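Long-range contacts in 6-aminohexanoate-cyclic-dimer hydrolase (Arthrobacter sp., PDB 3A2Q), which hydrolyses the cyclic dimer of 6-aminohexanoate, a by-product of nylon-6 manufacture, to the linear dimer: residues D5-A10 / A478-L483; P40-V45 / A160-V165; F50-R55 / F112-K117. The protein carries 1 engineered substitution. One frame throughout, in Å; residues are numbered along the deposited sequence.

Contact 1. Residues D5-A10 / A478-L483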
ATOM      1  N   ASP A   5       5.286  25.380  -4.047  1.00 49.94           N
ATOM      2  CA  ASP A   5       5.792  24.214  -4.760  1.00 47.84           C
ATOM      3  C   ASP A   5       5.328  22.966  -4.021  1.00 45.41           C
ATOM      4  O   ASP A   5       5.848  22.636  -2.957  1.00 46.08           O
ATOM      5  CB  ASP A   5       7.321  24.253  -4.829  1.00 50.57           C
ATOM      6  CG  ASP A   5       7.911  23.010  -5.476  1.00 49.61           C
ATOM      7  OD1 ASP A   5       7.317  22.499  -6.450  1.00 57.87           O
ATOM      8  OD2 ASP A   5       8.979  22.552  -5.021  1.00 56.21           O
ATOM      9  N   LEU A   6       4.341  22.284  -4.591  1.00 42.22           N
ATOM     10  CA  LEU A   6       3.786  21.085  -3.981  1.00 41.28           C
ATOM     11  C   LEU A   6       4.652  19.835  -4.140  1.00 39.89           C
ATOM     12  O   LEU A   6       4.246  18.747  -3.735  1.00 40.19           O
ATOM     13  CB  LEU A   6       2.384  20.813  -4.541  1.00 39.91           C
ATOM     14  CG  LEU A   6       1.311  21.880  -4.281  1.00 39.91           C
ATOM     15  CD1 LEU A   6      -0.011  21.436  -4.884  1.00 40.53           C
ATOM     16  CD2 LEU A   6       1.157  22.105  -2.786  1.00 42.51           C
ATOM     17  N   TRP A   7       5.840  19.979  -4.722  1.00 40.12           N
ATOM     18  CA  TRP A   7       6.718  18.824  -4.891  1.00 42.45           C
ATOM     19  C   TRP A   7       7.566  18.600  -3.639  1.00 43.29           C
ATOM     20  O   TRP A   7       8.370  17.670  -3.578  1.00 48.84           O
ATOM     21  CB  TRP A   7       7.627  18.997  -6.113  1.00 39.07           C
ATOM     22  CG  TRP A   7       8.210  17.690  -6.595  1.00 37.39           C
ATOM     23  CD1 TRP A   7       9.535  17.367  -6.704  1.00 38.50           C
ATOM     24  CD2 TRP A   7       7.480  16.529  -7.017  1.00 35.25           C
ATOM     25  NE1 TRP A   7       9.674  16.077  -7.167  1.00 36.29           N
ATOM     26  CE2 TRP A   7       8.430  15.540  -7.367  1.00 31.90           C
ATOM     27  CE3 TRP A   7       6.116  16.228  -7.133  1.00 31.50           C
ATOM     28  CZ2 TRP A   7       8.057  14.270  -7.824  1.00 30.26           C
ATOM     29  CZ3 TRP A   7       5.745  14.960  -7.588  1.00 33.58           C
ATOM     30  CH2 TRP A   7       6.717  13.999  -7.927  1.00 32.28           C
ATOM     31  N   GLN A   8       7.380  19.457  -2.642  1.00 42.54           N
ATOM     32  CA  GLN A   8       8.104  19.351  -1.377  1.00 42.14           C
ATOM     33  C   GLN A   8       7.431  18.226  -0.586  1.00 40.17           C
ATOM     34  O   GLN A   8       6.225  18.029  -0.713  1.00 36.55           O
ATOM     35  CB  GLN A   8       7.979  20.665  -0.598  1.00 42.00           C
ATOM     36  CG  GLN A   8       8.376  21.909  -1.383  1.00 52.17           C
ATOM     37  CD  GLN A   8       9.859  22.202  -1.305  1.00 59.02           C
ATOM     38  OE1 GLN A   8      10.358  22.659  -0.279  1.00 65.87           O
ATOM     39  NE2 GLN A   8      10.575  21.931  -2.390  1.00 61.84           N
ATOM     40  N   ASP A   9       8.186  17.486   0.223  1.00 39.95           N
ATOM     41  CA  ASP A   9       7.557  16.415   0.993  1.00 38.90           C
ATOM     42  C   ASP A   9       6.760  16.985   2.163  1.00 38.43           C
ATOM     43  O   ASP A   9       6.729  18.197   2.366  1.00 39.32           O
ATOM     44  CB  ASP A   9       8.589  15.383   1.483  1.00 39.16           C
ATOM     45  CG  ASP A   9       9.617  15.964   2.430  1.00 38.13           C
ATOM     46  OD1 ASP A   9       9.367  17.039   3.015  1.00 41.61           O
ATOM     47  OD2 ASP A   9      10.677  15.325   2.601  1.00 40.52           O
ATOM     48  N   ALA A  10       6.105  16.114   2.924  1.00 37.34           N
ATOM     49  CA  ALA A  10       5.290  16.551   4.054  1.00 36.06           C
ATOM     50  C   ALA A  10       6.083  17.311   5.112  1.00 36.71           C
ATOM     51  O   ALA A  10       5.599  18.298   5.665  1.00 38.94           O
ATOM     52  CB  ALA A  10       4.589  15.354   4.687  1.00 31.27           C
ATOM     53  N   ALA A 478      14.362  14.130  -8.328  1.00 31.15           N
ATOM     54  CA  ALA A 478      14.504  14.904  -9.560  1.00 30.94           C
ATOM     55  C   ALA A 478      13.516  14.487 -10.647  1.00 32.56           C
ATOM     56  O   ALA A 478      13.168  15.286 -11.519  1.00 30.64           O
ATOM     57  CB  ALA A 478      15.924  14.784 -10.085  1.00 31.87           C
ATOM     58  N   ARG A 479      13.061  13.238 -10.593  1.00 30.69           N
ATOM     59  CA  ARG A 479      12.130  12.728 -11.595  1.00 32.05           C
ATOM     60  C   ARG A 479      10.668  13.052 -11.278  1.00 33.98           C
ATOM     61  O   ARG A 479      10.227  12.944 -10.132  1.00 33.03           O
ATOM     62  CB  ARG A 479      12.308  11.212 -11.749  1.00 30.11           C
ATOM     63  CG  ARG A 479      13.721  10.783 -12.147  1.00 32.05           C
ATOM     64  CD  ARG A 479      13.761   9.320 -12.598  1.00 25.54           C
ATOM     65  NE  ARG A 479      13.499   8.381 -11.510  1.00 26.45           N
ATOM     66  CZ  ARG A 479      14.411   7.950 -10.643  1.00 28.73           C
ATOM     67  NH1 ARG A 479      15.670   8.362 -10.726  1.00 27.77           N
ATOM     68  NH2 ARG A 479      14.065   7.098  -9.686  1.00 33.18           N
ATOM     69  N   ARG A 480       9.923  13.455 -12.306  1.00 34.17           N
ATOM     70  CA  ARG A 480       8.509  13.796 -12.155  1.00 33.32           C
ATOM     71  C   ARG A 480       7.691  13.239 -13.319  1.00 32.86           C
ATOM     72  O   ARG A 480       8.173  13.162 -14.451  1.00 32.46           O
ATOM     73  CB  ARG A 480       8.323  15.315 -12.110  1.00 34.51           C
ATOM     74  CG  ARG A 480       9.094  16.012 -11.012  1.00 39.04           C
ATOM     75  CD  ARG A 480       8.685  17.469 -10.901  1.00 41.63           C
ATOM     76  NE  ARG A 480       9.534  18.188  -9.958  1.00 41.95           N
ATOM     77  CZ  ARG A 480       9.276  19.408  -9.502  1.00 45.61           C
ATOM     78  NH1 ARG A 480       8.186  20.047  -9.904  1.00 46.52           N
ATOM     79  NH2 ARG A 480      10.104  19.984  -8.640  1.00 48.20           N
ATOM     80  N   PRO A 481       6.436  12.846 -13.056  1.00 31.78           N
ATOM     81  CA  PRO A 481       5.604  12.307 -14.137  1.00 33.75           C
ATOM     82  C   PRO A 481       5.286  13.409 -15.150  1.00 37.19           C
ATOM     83  O   PRO A 481       5.238  14.589 -14.793  1.00 36.68           O
ATOM     84  CB  PRO A 481       4.363  11.804 -13.405  1.00 28.93           C
ATOM     85  CG  PRO A 481       4.299  12.676 -12.181  1.00 33.41           C
ATOM     86  CD  PRO A 481       5.739  12.789 -11.760  1.00 33.05           C
ATOM     87  N   GLN A 482       5.081  13.026 -16.408  1.00 39.44           N
ATOM     88  CA  GLN A 482       4.782  13.987 -17.471  1.00 43.21           C
ATOM     89  C   GLN A 482       3.519  14.790 -17.191  1.00 43.25           C
ATOM     90  O   GLN A 482       3.359  15.907 -17.687  1.00 42.72           O
ATOM     91  CB  GLN A 482       4.640  13.273 -18.819  1.00 47.64           C
ATOM     92  CG  GLN A 482       5.887  12.525 -19.263  1.00 60.70           C
ATOM     93  CD  GLN A 482       7.106  13.423 -19.408  1.00 68.80           C
ATOM     94  OE1 GLN A 482       8.230  12.938 -19.530  1.00 74.66           O
ATOM     95  NE2 GLN A 482       6.887  14.733 -19.404  1.00 72.29           N
ATOM     96  N   LEU A 483       2.618  14.218 -16.400  1.00 43.88           N
ATOM     97  CA  LEU A 483       1.376  14.893 -16.052  1.00 45.47           C
ATOM     98  C   LEU A 483       1.701  16.255 -15.451  1.00 47.16           C
ATOM     99  O   LEU A 483       0.942  17.208 -15.599  1.00 47.14           O
ATOM    100  CB  LEU A 483       0.587  14.056 -15.043  1.00 44.30           C
ATOM    101  CG  LEU A 483      -0.779  14.583 -14.605  1.00 42.47           C
ATOM    102  CD1 LEU A 483      -1.716  14.643 -15.801  1.00 45.72           C
ATOM    103  CD2 LEU A 483      -1.342  13.676 -13.530  1.00 42.15           C
TER
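Arg480 lies across one face of the Trp7 indole, the two side chains running past each other in opposite directions. With CG of Trp7 anti to the backbone N (chi1 -161°), the ring is turned toward 478-483, while an arginine chain extended from CG to NE reaches back along it. The aliphatic part covers the middle of the indole: Arg480 CD stands 4.0 Å from the centroid of the five-membered ring, almost on its normal, a CH-pi contact. Beyond it the guanidinium spreads over the pyrrole side as a cation-pi partner, with Arg480 CZ 3.8 Å from that same centroid. The planes are inclined by 32°, and the nearest approach is Arg480 NH2 to Trp7 CD1, 3.3 Å. At the benzene end Trp7 CZ2 comes within 3.4 Å of the carbonyl O of Arg479, and Trp7 CH2 meets Pro481 CD at 4.1 Å. The indole NE1 is bonded to Val477 O, which helps fix the rotation of the ring. Asp5 opens the type I turn Asp5-Gln8 that presents the tryptophan; its OD1 lies 4.3 Å from Arg480 NH1, too far for a salt bridge.

Tryptophan suits this place because it offers a broad face together with an N-H, and arginine because its methylenes pack on the indole while its flat cationic end stacks over the pyrrole ring. Arg217 makes a second cation-pi contact with the ring. No hydrogen bond crosses between the segments; the two chain termini meet at the surface through cation-pi and CH-pi stacking and apolar packing, with Asp5 probably adding some electrostatic attraction.

Contact 2. Residues P40-V45 / A160-V165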
ATOM      1  N   PRO A  40      -8.809  15.377 -12.564  1.00 40.74           N
ATOM      2  CA  PRO A  40      -9.732  14.907 -13.605  1.00 39.80           C
ATOM      3  C   PRO A  40      -9.064  13.953 -14.593  1.00 39.79           C
ATOM      4  O   PRO A  40      -9.698  13.034 -15.112  1.00 40.98           O
ATOM      5  CB  PRO A  40     -10.196  16.202 -14.271  1.00 44.07           C
ATOM      6  CG  PRO A  40     -10.078  17.221 -13.173  1.00 46.07           C
ATOM      7  CD  PRO A  40      -8.785  16.850 -12.497  1.00 41.01           C
ATOM      8  N   GLU A  41      -7.776  14.160 -14.838  1.00 39.78           N
ATOM      9  CA  GLU A  41      -7.046  13.316 -15.774  1.00 39.10           C
ATOM     10  C   GLU A  41      -6.675  11.931 -15.247  1.00 36.97           C
ATOM     11  O   GLU A  41      -6.538  10.989 -16.025  1.00 36.65           O
ATOM     12  CB  GLU A  41      -5.774  14.026 -16.239  1.00 43.32           C
ATOM     13  CG  GLU A  41      -6.026  15.313 -16.995  1.00 47.52           C
ATOM     14  CD  GLU A  41      -4.794  15.795 -17.731  1.00 54.50           C
ATOM     15  OE1 GLU A  41      -4.337  15.086 -18.654  1.00 56.62           O
ATOM     16  OE2 GLU A  41      -4.282  16.880 -17.388  1.00 63.76           O
ATOM     17  N   ILE A  42      -6.517  11.796 -13.934  1.00 36.21           N
ATOM     18  CA  ILE A  42      -6.132  10.506 -13.377  1.00 34.20           C
ATOM     19  C   ILE A  42      -7.186   9.778 -12.541  1.00 33.02           C
ATOM     20  O   ILE A  42      -7.035   8.588 -12.268  1.00 31.04           O
ATOM     21  CB  ILE A  42      -4.824  10.633 -12.558  1.00 30.55           C
ATOM     22  CG1 ILE A  42      -4.972  11.704 -11.478  1.00 31.76           C
ATOM     23  CG2 ILE A  42      -3.672  10.983 -13.482  1.00 29.32           C
ATOM     24  CD1 ILE A  42      -3.746  11.848 -10.590  1.00 32.96           C
ATOM     25  N   ASN A  43      -8.247  10.477 -12.141  1.00 32.61           N
ATOM     26  CA  ASN A  43      -9.321   9.861 -11.359  1.00 31.63           C
ATOM     27  C   ASN A  43      -8.750   9.150 -10.122  1.00 31.48           C
ATOM     28  O   ASN A  43      -9.090   8.001  -9.837  1.00 29.62           O
ATOM     29  CB  ASN A  43     -10.092   8.878 -12.256  1.00 33.85           C
ATOM     30  CG  ASN A  43     -11.326   8.292 -11.581  1.00 30.05           C
ATOM     31  OD1 ASN A  43     -12.055   8.988 -10.875  1.00 32.89           O
ATOM     32  ND2 ASN A  43     -11.576   7.009 -11.819  1.00 35.37           N
ATOM     33  N   ALA A  44      -7.882   9.856  -9.399  1.00 31.93           N
ATOM     34  CA  ALA A  44      -7.238   9.329  -8.195  1.00 32.98           C
ATOM     35  C   ALA A  44      -8.089   9.596  -6.953  1.00 33.80           C
ATOM     36  O   ALA A  44      -8.418   8.672  -6.205  1.00 33.24           O
ATOM     37  CB  ALA A  44      -5.862   9.957  -8.033  1.00 32.51           C
ATOM     38  N   VAL A  45      -8.422  10.866  -6.730  1.00 33.22           N
ATOM     39  CA  VAL A  45      -9.261  11.258  -5.600  1.00 32.34           C
ATOM     40  C   VAL A  45     -10.705  11.122  -6.071  1.00 36.15           C
ATOM     41  O   VAL A  45     -11.142  11.864  -6.950  1.00 37.27           O
ATOM     42  CB  VAL A  45      -9.013  12.724  -5.189  1.00 30.01           C
ATOM     43  CG1 VAL A  45      -9.965  13.117  -4.064  1.00 34.81           C
ATOM     44  CG2 VAL A  45      -7.580  12.906  -4.744  1.00 29.55           C
ATOM     45  N   ALA A 160       1.331  12.458  -8.210  1.00 29.93           N
ATOM     46  CA  ALA A 160       0.903  13.674  -8.900  1.00 32.86           C
ATOM     47  C   ALA A 160       0.844  14.885  -7.975  1.00 33.58           C
ATOM     48  O   ALA A 160       0.301  15.928  -8.337  1.00 33.80           O
ATOM     49  CB  ALA A 160      -0.453  13.454  -9.544  1.00 30.24           C
ATOM     50  N   ALA A 161       1.396  14.734  -6.776  1.00 32.66           N
ATOM     51  CA  ALA A 161       1.434  15.808  -5.791  1.00 32.27           C
ATOM     52  C   ALA A 161       0.075  16.330  -5.324  1.00 32.41           C
ATOM     53  O   ALA A 161      -0.046  17.499  -4.956  1.00 32.40           O
ATOM     54  CB  ALA A 161       2.279  16.962  -6.321  1.00 35.07           C
ATOM     55  N   LEU A 162      -0.945  15.475  -5.325  1.00 31.08           N
ATOM     56  CA  LEU A 162      -2.259  15.904  -4.860  1.00 31.03           C
ATOM     57  C   LEU A 162      -2.197  15.966  -3.332  1.00 34.33           C
ATOM     58  O   LEU A 162      -3.078  16.525  -2.678  1.00 34.31           O
ATOM     59  CB  LEU A 162      -3.344  14.925  -5.314  1.00 31.00           C
ATOM     60  CG  LEU A 162      -3.354  14.561  -6.802  1.00 33.55           C
ATOM     61  CD1 LEU A 162      -4.629  13.795  -7.123  1.00 32.18           C
ATOM     62  CD2 LEU A 162      -3.265  15.817  -7.655  1.00 31.60           C
ATOM     63  N   SER A 163      -1.130  15.386  -2.785  1.00 34.35           N
ATOM     64  CA  SER A 163      -0.854  15.352  -1.349  1.00 33.94           C
ATOM     65  C   SER A 163       0.549  14.776  -1.189  1.00 34.56           C
ATOM     66  O   SER A 163       0.986  13.966  -2.008  1.00 33.21           O
ATOM     67  CB  SER A 163      -1.859  14.472  -0.608  1.00 33.08           C
ATOM     68  OG  SER A 163      -3.106  15.127  -0.470  1.00 38.14           O
ATOM     69  N   PRO A 164       1.280  15.195  -0.144  1.00 33.16           N
ATOM     70  CA  PRO A 164       2.640  14.680   0.061  1.00 32.06           C
ATOM     71  C   PRO A 164       2.678  13.276   0.663  1.00 31.34           C
ATOM     72  O   PRO A 164       3.685  12.575   0.563  1.00 32.93           O
ATOM     73  CB  PRO A 164       3.268  15.721   0.982  1.00 31.84           C
ATOM     74  CG  PRO A 164       2.094  16.227   1.770  1.00 33.06           C
ATOM     75  CD  PRO A 164       0.994  16.331   0.753  1.00 32.23           C
ATOM     76  N   VAL A 165       1.575  12.875   1.287  1.00 30.70           N
ATOM     77  CA  VAL A 165       1.474  11.563   1.914  1.00 30.49           C
ATOM     78  C   VAL A 165       0.046  11.043   1.816  1.00 29.63           C
ATOM     79  O   VAL A 165      -0.896  11.819   1.661  1.00 29.20           O
ATOM     80  CB  VAL A 165       1.867  11.620   3.406  1.00 26.68           C
ATOM     81  CG1 VAL A 165       3.276  12.171   3.554  1.00 27.70           C
ATOM     82  CG2 VAL A 165       0.882  12.472   4.171  1.00 28.32           C
TER
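Between Ile42, Ala44 and Val45 on one side and Ala160 and Leu162 on the other there is no ring or charged plane to offer a face or an edge; methyl groups do all the touching. The flat group to note is the peptide carbonyl of Leu162, and it is used within its own segment: Ser163 OG donates to Leu162 O over 2.6 Å, approaching from the side at a C=O...donor angle of 102° and tilted 31° from the carbonyl plane.

Leu162 CD1 is the hub. The end of Ile42 meets it tip to tip, CD1 to CD1 at 4.1 Å, whereas Val45 slides past it in the opposite direction and brings CG2 to 3.9 Å from Leu162 CD1. Ala44 CB adds a third methyl, 4.1 Å from Leu162 CD1. Ile42 holds CG1 in the crowded position between its backbone N and carbonyl carbon (chi1 55°), and from there its CD1 also reaches Ala160 CB, 3.8 Å away.

Alanine at 160 keeps the surface low where the isoleucine arrives. The leucine belongs to the Schellman motif that ends helix 152-159: Ala161, with positive phi, is the C-prime residue, and the N atoms of Ala161 and Leu162 bond back to carbonyls of the last helical turn. Helix 24-42 backs the leucine through Val35 and Asn39, and His34 NE2 of that helix bonds Ala160 O. With every touching residue buried and no hydrogen bond between the segments, the contact is purely hydrophobic: branched and small side chains exclude water where two helices end, and polar backbone groups such as Ala160 O are satisfied from outside it.

Contact 3. Residues F50-R55 / F112-K117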
ATOM      1  N   PHE A  50     -12.867  18.854   0.586  1.00 39.25           N
ATOM      2  CA  PHE A  50     -12.291  20.185   0.739  1.00 41.94           C
ATOM      3  C   PHE A  50     -12.851  20.991   1.911  1.00 41.92           C
ATOM      4  O   PHE A  50     -12.113  21.727   2.565  1.00 42.32           O
ATOM      5  CB  PHE A  50     -12.449  20.976  -0.563  1.00 40.69           C
ATOM      6  CG  PHE A  50     -11.924  20.258  -1.777  1.00 47.02           C
ATOM      7  CD1 PHE A  50     -10.717  19.563  -1.723  1.00 42.68           C
ATOM      8  CD2 PHE A  50     -12.623  20.292  -2.978  1.00 45.79           C
ATOM      9  CE1 PHE A  50     -10.218  18.912  -2.853  1.00 49.12           C
ATOM     10  CE2 PHE A  50     -12.133  19.647  -4.111  1.00 47.99           C
ATOM     11  CZ  PHE A  50     -10.926  18.955  -4.048  1.00 49.66           C
ATOM     12  N   GLU A  51     -14.144  20.860   2.183  1.00 44.97           N
ATOM     13  CA  GLU A  51     -14.729  21.599   3.296  1.00 46.64           C
ATOM     14  C   GLU A  51     -14.177  21.109   4.632  1.00 45.12           C
ATOM     15  O   GLU A  51     -13.742  21.915   5.457  1.00 44.30           O
ATOM     16  CB  GLU A  51     -16.256  21.489   3.269  1.00 50.06           C
ATOM     17  CG  GLU A  51     -16.875  22.059   1.998  1.00 62.74           C
ATOM     18  CD  GLU A  51     -16.474  23.507   1.735  1.00 70.00           C
ATOM     19  OE1 GLU A  51     -16.783  24.020   0.638  1.00 76.95           O
ATOM     20  OE2 GLU A  51     -15.855  24.136   2.620  1.00 73.63           O
ATOM     21  N   LYS A  52     -14.184  19.796   4.848  1.00 44.36           N
ATOM     22  CA  LYS A  52     -13.649  19.254   6.091  1.00 41.47           C
ATOM     23  C   LYS A  52     -12.185  19.649   6.192  1.00 39.51           C
ATOM     24  O   LYS A  52     -11.712  20.054   7.250  1.00 40.86           O
ATOM     25  CB  LYS A  52     -13.767  17.728   6.130  1.00 43.82           C
ATOM     26  CG  LYS A  52     -12.997  17.105   7.291  1.00 43.04           C
ATOM     27  CD  LYS A  52     -13.220  15.605   7.420  1.00 41.54           C
ATOM     28  CE  LYS A  52     -14.601  15.288   7.966  1.00 41.94           C
ATOM     29  NZ  LYS A  52     -14.744  13.839   8.290  1.00 40.96           N
ATOM     30  N   ALA A  53     -11.468  19.532   5.080  1.00 40.90           N
ATOM     31  CA  ALA A  53     -10.058  19.885   5.058  1.00 42.89           C
ATOM     32  C   ALA A  53      -9.885  21.337   5.482  1.00 45.37           C
ATOM     33  O   ALA A  53      -8.912  21.692   6.151  1.00 44.14           O
ATOM     34  CB  ALA A  53      -9.488  19.675   3.663  1.00 43.36           C
ATOM     35  N   ARG A  54     -10.840  22.174   5.092  1.00 46.40           N
ATOM     36  CA  ARG A  54     -10.784  23.590   5.421  1.00 46.61           C
ATOM     37  C   ARG A  54     -11.087  23.864   6.887  1.00 46.07           C
ATOM     38  O   ARG A  54     -10.518  24.782   7.476  1.00 44.93           O
ATOM     39  CB  ARG A  54     -11.742  24.372   4.520  1.00 47.58           C
ATOM     40  CG  ARG A  54     -11.188  24.604   3.125  1.00 46.42           C
ATOM     41  CD  ARG A  54     -12.274  25.008   2.143  1.00 48.32           C
ATOM     42  NE  ARG A  54     -11.719  25.329   0.832  1.00 48.40           N
ATOM     43  CZ  ARG A  54     -12.372  25.176  -0.314  1.00 42.09           C
ATOM     44  NH1 ARG A  54     -13.611  24.701  -0.314  1.00 45.96           N
ATOM     45  NH2 ARG A  54     -11.785  25.495  -1.460  1.00 46.34           N
ATOM     46  N   ARG A  55     -11.975  23.068   7.479  1.00 45.88           N
ATOM     47  CA  ARG A  55     -12.327  23.241   8.886  1.00 45.69           C
ATOM     48  C   ARG A  55     -11.174  22.762   9.762  1.00 46.18           C
ATOM     49  O   ARG A  55     -10.790  23.428  10.721  1.00 45.89           O
ATOM     50  CB  ARG A  55     -13.566  22.422   9.246  1.00 48.90           C
ATOM     51  CG  ARG A  55     -14.727  22.510   8.276  1.00 54.78           C
ATOM     52  CD  ARG A  55     -15.775  21.472   8.664  1.00 60.12           C
ATOM     53  NE  ARG A  55     -16.765  21.240   7.616  1.00 64.76           N
ATOM     54  CZ  ARG A  55     -17.673  20.269   7.656  1.00 69.10           C
ATOM     55  NH1 ARG A  55     -17.714  19.440   8.691  1.00 70.84           N
ATOM     56  NH2 ARG A  55     -18.537  20.123   6.659  1.00 69.77           N
ATOM     57  N   PHE A 112      -2.408  16.893  10.468  1.00 37.72           N
ATOM     58  CA  PHE A 112      -2.748  16.625   9.071  1.00 36.64           C
ATOM     59  C   PHE A 112      -4.217  16.962   8.828  1.00 35.46           C
ATOM     60  O   PHE A 112      -5.031  16.883   9.747  1.00 36.93           O
ATOM     61  CB  PHE A 112      -2.512  15.142   8.745  1.00 33.90           C
ATOM     62  CG  PHE A 112      -1.059  14.763   8.603  1.00 36.91           C
ATOM     63  CD1 PHE A 112      -0.341  15.119   7.466  1.00 37.51           C
ATOM     64  CD2 PHE A 112      -0.410  14.043   9.601  1.00 34.17           C
ATOM     65  CE1 PHE A 112       1.003  14.762   7.324  1.00 33.05           C
ATOM     66  CE2 PHE A 112       0.934  13.680   9.470  1.00 30.70           C
ATOM     67  CZ  PHE A 112       1.640  14.041   8.331  1.00 34.31           C
ATOM     68  N   VAL A 113      -4.560  17.346   7.601  1.00 34.54           N
ATOM     69  CA  VAL A 113      -5.951  17.658   7.277  1.00 33.52           C
ATOM     70  C   VAL A 113      -6.455  16.675   6.216  1.00 34.88           C
ATOM     71  O   VAL A 113      -5.803  16.466   5.195  1.00 35.29           O
ATOM     72  CB  VAL A 113      -6.117  19.133   6.772  1.00 40.23           C
ATOM     73  CG1 VAL A 113      -5.464  20.094   7.762  1.00 35.09           C
ATOM     74  CG2 VAL A 113      -5.518  19.309   5.389  1.00 36.89           C
ATOM     75  N   LEU A 114      -7.603  16.055   6.477  1.00 34.55           N
ATOM     76  CA  LEU A 114      -8.175  15.085   5.549  1.00 34.60           C
ATOM     77  C   LEU A 114      -8.704  15.775   4.298  1.00 38.83           C
ATOM     78  O   LEU A 114      -9.763  16.403   4.324  1.00 38.27           O
ATOM     79  CB  LEU A 114      -9.299  14.299   6.227  1.00 31.68           C
ATOM     80  CG  LEU A 114      -9.930  13.194   5.383  1.00 31.42           C
ATOM     81  CD1 LEU A 114      -8.833  12.296   4.824  1.00 30.76           C
ATOM     82  CD2 LEU A 114     -10.909  12.390   6.230  1.00 33.30           C
ATOM     83  N   LEU A 115      -7.961  15.641   3.201  1.00 38.70           N
ATOM     84  CA  LEU A 115      -8.315  16.266   1.931  1.00 38.91           C
ATOM     85  C   LEU A 115      -9.348  15.499   1.114  1.00 38.70           C
ATOM     86  O   LEU A 115     -10.090  16.093   0.333  1.00 41.24           O
ATOM     87  CB  LEU A 115      -7.053  16.470   1.085  1.00 39.65           C
ATOM     88  CG  LEU A 115      -7.200  17.290  -0.197  1.00 38.08           C
ATOM     89  CD1 LEU A 115      -7.622  18.714   0.160  1.00 36.59           C
ATOM     90  CD2 LEU A 115      -5.873  17.303  -0.952  1.00 38.68           C
ATOM     91  N   GLY A 116      -9.392  14.182   1.280  1.00 37.99           N
ATOM     92  CA  GLY A 116     -10.345  13.383   0.531  1.00 35.73           C
ATOM     93  C   GLY A 116     -10.002  11.905   0.516  1.00 35.68           C
ATOM     94  O   GLY A 116      -9.053  11.476   1.171  1.00 34.65           O
ATOM     95  N   LYS A 117     -10.782  11.127  -0.229  1.00 33.69           N
ATOM     96  CA  LYS A 117     -10.562   9.688  -0.327  1.00 35.59           C
ATOM     97  C   LYS A 117     -10.099   9.267  -1.721  1.00 36.38           C
ATOM     98  O   LYS A 117     -10.471   9.882  -2.722  1.00 37.86           O
ATOM     99  CB  LYS A 117     -11.837   8.932   0.033  1.00 34.94           C
ATOM    100  CG  LYS A 117     -12.295   9.112   1.467  1.00 38.37           C
ATOM    101  CD  LYS A 117     -13.417   8.140   1.754  1.00 42.38           C
ATOM    102  CE  LYS A 117     -13.755   8.060   3.226  1.00 38.60           C
ATOM    103  NZ  LYS A 117     -14.661   6.899   3.453  1.00 42.20           N
TER
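The methyl of Ala53 is the small bump by which helix 50-55 fits against strand 113-117. It enters a hollow floored by the strand backbone, with Ala53 CB 3.3 Å from Leu114 O and 4.0 Å from Leu115 CA, while the side chains of Leu114 and Leu115 diverge to its two sides. The short axes approach to 6.5 Å and run almost antiparallel, at 173°, a closeness that suits so small a residue. Val113 lays its branched CB 3.8 Å from Ala53 O. Leu115 sends CD1 past the methyl to the Phe50 ring, meeting its edge, in the ring plane, 3.7 Å from Phe50 CD1; the phenyl thus fits beside the leucine instead of lying flat on it. On the Leu114 side Lys52 CD packs on Leu114 CD2 at 4.1 Å. The lysine chain bends at chi3 (-73°), and its NZ is paired with Asp81 and bonded to Gln79 O, so its aliphatic part can serve the apolar layer.

Helix 50-59 runs alongside one edge of strand 113-118, beyond the end of the antiparallel strand 45-48; the parallel strand 68-72 lies along the other edge. Helix 24-42 borders the contact, touching Phe50 through Ile32 and Val35 and Leu115 through Thr31.

In the fold
Contact 2 occupies the middle, with its centre about 11 Å from that of contact 1 and 14 Å from that of contact 3; the centres of contacts 1 and 3 are about 21 Å apart, their nearest atoms about 4 Å, without touching. Contact 2 meets contact 1 where Leu483 CD2 lies 3.6 Å from Ile42 CG2, and contact 3 where Leu115 CD2 lies 3.4 Å from Leu162 O. Continuous packing runs from the joined chain termini to the edge of the sheet. Lys72, assigned by similarity to the charge relay, has the side chains of Leu114 and Val45 about 10 and 11 Å from its own. Contact 1 is remote from the annotated sites.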